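Exo-beta-1,4-mannosidase (PDB 4LYP) removes terminal beta-1,4-linked mannose from the non-reducing ends of its substrates as an extracellular fungal glycoside hydrolase of family 5, with transglycosylation activity. Local coordinates at residues Pro401-Pro404 and Tyr405-Trp409; Glu84-Gln87 and Met88-Gly92. One frame throughout, in Å; residues are numbered along the deposited sequence.

Contact 1: Pro401-Pro404 and Tyr405-Trp409; sequences PPNP and YGMVW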
loop_
_atom_site.group_PDB
_atom_site.type_symbol
_atom_site.label_atom_id
_atom_site.label_comp_id
_atom_site.label_asym_id
_atom_site.label_seq_id
_atom_site.Cartn_x
_atom_site.Cartn_y
_atom_site.Cartn_z
ATOM N N PRO A 401 -0.088 1.320 -24.608
ATOM C CA PRO A 401 -1.091 0.303 -24.804
ATOM C C PRO A 401 -1.083 -0.737 -23.704
ATOM O O PRO A 401 -0.026 -1.071 -23.105
ATOM C CB PRO A 401 -0.688 -0.319 -26.140
ATOM C CG PRO A 401 0.750 -0.015 -26.300
ATOM C CD PRO A 401 1.022 1.225 -25.574
ATOM N N PRO A 402 -2.214 -1.418 -23.459
ATOM C CA PRO A 402 -2.212 -2.555 -22.529
ATOM C C PRO A 402 -1.345 -3.702 -23.025
ATOM O O PRO A 402 -1.243 -3.916 -24.270
ATOM C CB PRO A 402 -3.713 -2.962 -22.477
ATOM C CG PRO A 402 -4.488 -1.747 -22.999
ATOM C CD PRO A 402 -3.552 -1.074 -23.979
ATOM N N ASN A 403 -0.742 -4.437 -22.115
ATOM C CA ASN A 403 -0.050 -5.641 -22.452
ATOM C C ASN A 403 -1.073 -6.780 -22.863
ATOM O O ASN A 403 -2.298 -6.494 -22.911
ATOM C CB ASN A 403 0.901 -6.034 -21.334
ATOM C CG ASN A 403 0.245 -6.784 -20.186
ATOM O OD1 ASN A 403 -0.993 -6.932 -20.120
ATOM N ND2 ASN A 403 1.029 -7.269 -19.253
ATOM N N PRO A 404 -0.626 -7.975 -23.237
ATOM C CA PRO A 404 -1.566 -8.994 -23.742
ATOM C C PRO A 404 -2.569 -9.460 -22.703
ATOM O O PRO A 404 -3.601 -10.036 -23.101
ATOM C CB PRO A 404 -0.626 -10.152 -24.196
ATOM C CG PRO A 404 0.667 -9.417 -24.527
ATOM C CD PRO A 404 0.770 -8.334 -23.487
ATOM N N TYR A 405 -2.328 -9.213 -21.433
ATOM C CA TYR A 405 -3.284 -9.469 -20.344
ATOM C C TYR A 405 -4.186 -8.287 -20.081
ATOM O O TYR A 405 -5.006 -8.348 -19.153
ATOM C CB TYR A 405 -2.519 -9.858 -19.070
ATOM C CG TYR A 405 -1.811 -11.189 -19.170
ATOM C CD1 TYR A 405 -0.497 -11.284 -19.568
ATOM C CD2 TYR A 405 -2.492 -12.377 -18.831
ATOM C CE1 TYR A 405 0.141 -12.544 -19.622
ATOM C CE2 TYR A 405 -1.895 -13.593 -18.863
ATOM C CZ TYR A 405 -0.559 -13.663 -19.230
ATOM O OH TYR A 405 0.063 -14.901 -19.197
ATOM N N GLY A 406 -4.082 -7.227 -20.868
ATOM C CA GLY A 406 -4.927 -6.101 -20.646
ATOM C C GLY A 406 -4.466 -5.058 -19.639
ATOM O O GLY A 406 -5.203 -4.151 -19.284
ATOM N N MET A 407 -3.199 -5.182 -19.225
ATOM C CA MET A 407 -2.702 -4.303 -18.137
ATOM C C MET A 407 -1.887 -3.155 -18.705
ATOM O O MET A 407 -0.955 -3.384 -19.493
ATOM C CB MET A 407 -1.814 -5.132 -17.205
ATOM C CG MET A 407 -2.544 -6.276 -16.558
ATOM S SD MET A 407 -3.691 -5.801 -15.245
ATOM C CE MET A 407 -5.291 -5.843 -16.060
ATOM N N VAL A 408 -2.192 -1.953 -18.246
ATOM C CA VAL A 408 -1.300 -0.782 -18.408
ATOM C C VAL A 408 -0.703 -0.593 -17.037
ATOM O O VAL A 408 -1.271 0.057 -16.154
ATOM C CB VAL A 408 -2.054 0.481 -18.896
ATOM C CG1 VAL A 408 -1.065 1.662 -19.022
ATOM C CG2 VAL A 408 -2.715 0.224 -20.234
ATOM N N TRP A 409 0.465 -1.229 -16.812
ATOM C CA TRP A 409 1.046 -1.233 -15.454
ATOM C C TRP A 409 1.599 0.132 -15.179
ATOM O O TRP A 409 2.335 0.726 -15.984
ATOM C CB TRP A 409 2.160 -2.274 -15.332
ATOM C CG TRP A 409 1.633 -3.702 -15.339
ATOM C CD1 TRP A 409 1.959 -4.692 -16.214
ATOM C CD2 TRP A 409 0.744 -4.305 -14.360
ATOM N NE1 TRP A 409 1.356 -5.881 -15.878
ATOM C CE2 TRP A 409 0.561 -5.664 -14.740
ATOM C CE3 TRP A 409 0.059 -3.835 -13.232
ATOM C CZ2 TRP A 409 -0.262 -6.541 -14.026
ATOM C CZ3 TRP A 409 -0.738 -4.714 -12.543
ATOM C CH2 TRP A 409 -0.889 -6.042 -12.914
HETATM O O HOH W 1 0.325 -8.655 -16.691
#
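Pro402 lies against Val408 where the chain folds back on itself. Its ring carbon CG meets the CG2 methyl of Val408 at 3.8 Å. That methyl stands anti to the carbonyl carbon, which turns it to the proline. Pro402 CA makes a CH-O contact of 3.4 Å with Met407 O.

Asn403 N donates to Met407 O at 2.8 Å, nearly straight at 171°. Its own O takes the N-H of Gly406 at 2.8 Å, which closes a type I beta turn from Asn403 to Gly406. Gly406, at positive phi, then starts a classic G1 beta bulge with Met407. The side chain of Asn403 folds inward, with CG between the backbone N and the carbonyl carbon (chi1 82°). OD1 is thereby gripped twice: Met407 N donates to it at 3.0 Å from above the amide plane, and Tyr405 N adds a weak bond. The turn lies in the long loop after 386-394, the last strand of the TIM barrel, and before the short strand 423-424. ND2 of Asn403 donates to a water O at 3.0 Å; the same water accepts from Trp409 NE1 at the indole edge, in its plane. The amide and indole planes are 89° apart. CB of Met407 lies over one face of that indole, off toward its rim.

Pro404 and Tyr405 form the middle of the turn, and Tyr405 OH bonds to Cys73 O.

Contact 2: Glu84-Gln87 and Met88-Gly92; sequences EIKQ and MAEMG
Met88 lies against the carbonyl O of Glu84 on the buried face of the helix's last turns, with its CG at 3.4 Å from that O. In the conformer given for Ile85, one of two deposited, CD1 touches the CE methyl of Met88 at 3.7 Å. Met88 bends at its last torsion (chi3 -72°), which folds CE back toward Ile85 and Glu84 O. Ile85 and Met88 also rest on Leu96 of strand 95-99. Glu84 is buried too, but its carboxylate turns away to Tyr62, Arg80 and the N of Glu395. Gln87 reaches out of the helix to Tyr392 and Glu395. Met91 CE curls back to 3.5 Å from Gln87 O, while its side chain packs on helix 429-448.

The other side faces solvent and is held by charge. Lys86 NZ forms a salt bridge of 2.7 Å with Glu90 OE2, one helical turn on. NZ meets OE2 on the syn side, 16° out of the carboxylate plane. The lysine is extended until its last bend (chi4 -77°), which swings NZ over to the glutamate. A water donates to Glu90 OE1 at 2.9 Å and accepts a weak bond from NZ, bridging the pair.

Regular backbone bonds run beneath both sides, from Met88 N to Glu84 O through Met91 N to Gln87 O. Gly92 N then bonds back to Ala89 O at 2.9 Å, and Ile93 N to Met88 O. With Gly92 at positive phi as the C-prime residue, this is a Schellman motif ending helix 78-90 just before barrel strand 95-99.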
loop_
_atom_site.group_PDB
_atom_site.type_symbol
_atom_site.label_atom_id
_atom_site.label_comp_id
_atom_site.label_asym_id
_atom_site.label_seq_id
_atom_site.Cartn_x
_atom_site.Cartn_y
_atom_site.Cartn_z
ATOM N N GLU A 84 13.015 0.316 -12.164
ATOM C CA GLU A 84 12.162 1.166 -11.333
ATOM C C GLU A 84 12.606 1.069 -9.873
ATOM O O GLU A 84 12.584 2.096 -9.154
ATOM C CB GLU A 84 10.727 0.722 -11.497
ATOM C CG GLU A 84 10.197 1.149 -12.900
ATOM C CD GLU A 84 8.782 0.751 -13.212
ATOM O OE1 GLU A 84 8.100 0.047 -12.404
ATOM O OE2 GLU A 84 8.301 1.216 -14.270
ATOM N N ILE A 85 13.015 -0.112 -9.399
ATOM C CA ILE A 85 13.607 -0.216 -8.044
ATOM C C ILE A 85 14.866 0.624 -7.920
ATOM O O ILE A 85 15.051 1.350 -6.956
ATOM C CB ILE A 85 13.899 -1.711 -7.638
ATOM C CG1 ILE A 85 12.676 -2.586 -7.692
ATOM C CG2 ILE A 85 14.513 -1.711 -6.247
ATOM C CD1 ILE A 85 11.551 -2.134 -6.818
ATOM N N LYS A 86 15.743 0.516 -8.939
ATOM C CA LYS A 86 16.962 1.353 -8.954
ATOM C C LYS A 86 16.592 2.830 -8.944
ATOM O O LYS A 86 17.184 3.644 -8.143
ATOM C CB LYS A 86 17.754 0.994 -10.202
ATOM C CG LYS A 86 19.081 1.805 -10.316
ATOM C CD LYS A 86 19.871 1.273 -11.555
ATOM C CE LYS A 86 21.185 2.024 -11.655
ATOM N NZ LYS A 86 21.078 3.383 -12.193
ATOM N N GLN A 87 15.593 3.278 -9.701
ATOM C CA GLN A 87 15.178 4.663 -9.672
ATOM C C GLN A 87 14.710 5.083 -8.299
ATOM O O GLN A 87 15.012 6.180 -7.783
ATOM C CB GLN A 87 14.019 4.952 -10.680
ATOM C CG GLN A 87 14.438 4.834 -12.117
ATOM C CD GLN A 87 13.257 4.797 -13.063
ATOM O OE1 GLN A 87 12.077 4.582 -12.676
ATOM N NE2 GLN A 87 13.528 4.953 -14.353
ATOM N N MET A 88 13.937 4.208 -7.641
ATOM C CA MET A 88 13.443 4.523 -6.310
ATOM C C MET A 88 14.602 4.566 -5.320
ATOM O O MET A 88 14.641 5.472 -4.456
ATOM C CB MET A 88 12.331 3.523 -5.906
ATOM C CG MET A 88 11.045 3.827 -6.631
ATOM S SD MET A 88 9.648 2.846 -6.016
ATOM C CE MET A 88 10.055 1.196 -6.647
ATOM N N ALA A 89 15.581 3.714 -5.440
ATOM C CA ALA A 89 16.757 3.762 -4.564
ATOM C C ALA A 89 17.480 5.078 -4.765
ATOM O O ALA A 89 17.894 5.740 -3.805
ATOM C CB ALA A 89 17.695 2.621 -4.868
ATOM N N GLU A 90 17.567 5.562 -6.023
ATOM C CA GLU A 90 18.275 6.830 -6.334
ATOM C C GLU A 90 17.494 8.010 -5.767
ATOM O O GLU A 90 18.113 9.023 -5.451
ATOM C CB GLU A 90 18.517 6.928 -7.857
ATOM C CG GLU A 90 19.622 5.881 -8.257
ATOM C CD GLU A 90 19.737 5.672 -9.742
ATOM O OE1 GLU A 90 18.803 6.034 -10.558
ATOM O OE2 GLU A 90 20.723 4.996 -10.096
ATOM N N MET A 91 16.192 7.896 -5.631
ATOM C CA MET A 91 15.441 8.944 -4.987
ATOM C C MET A 91 15.352 8.800 -3.468
ATOM O O MET A 91 14.606 9.563 -2.822
ATOM C CB MET A 91 14.089 9.214 -5.615
ATOM C CG MET A 91 13.031 8.255 -5.409
ATOM S SD MET A 91 11.451 8.751 -6.304
ATOM C CE MET A 91 12.037 8.086 -7.702
ATOM N N GLY A 92 16.142 7.897 -2.901
ATOM C CA GLY A 92 16.262 7.838 -1.462
ATOM C C GLY A 92 15.251 6.921 -0.777
ATOM O O GLY A 92 15.105 7.000 0.453
HETATM O O HOH W 2 18.175 4.770 -13.050
#

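In the fold
Contact 2 precedes contact 1 in the chain. Their centres are about 24 Å apart, and their nearest atoms about 6 Å apart without touching. Helix 78-90 links them through Arg80, which hydrogen-bonds to Trp409 O of contact 1 and forms a salt bridge with Glu84 of contact 2. Contact 1 lies farther out, about 21 Å from the chain centre against 17 Å for contact 2. One bound guanidine sits in a pocket with Trp153, Glu238, Trp293, Asn296 and Glu416, probably at the active site. Glu416 follows 401-409 in the same inter-strand loop, and Val408 touches nearby His418. Met88 and Met91 of contact 2 touch Tyr392 of strand 386-394, the barrel strand that leads into the loop of contact 1.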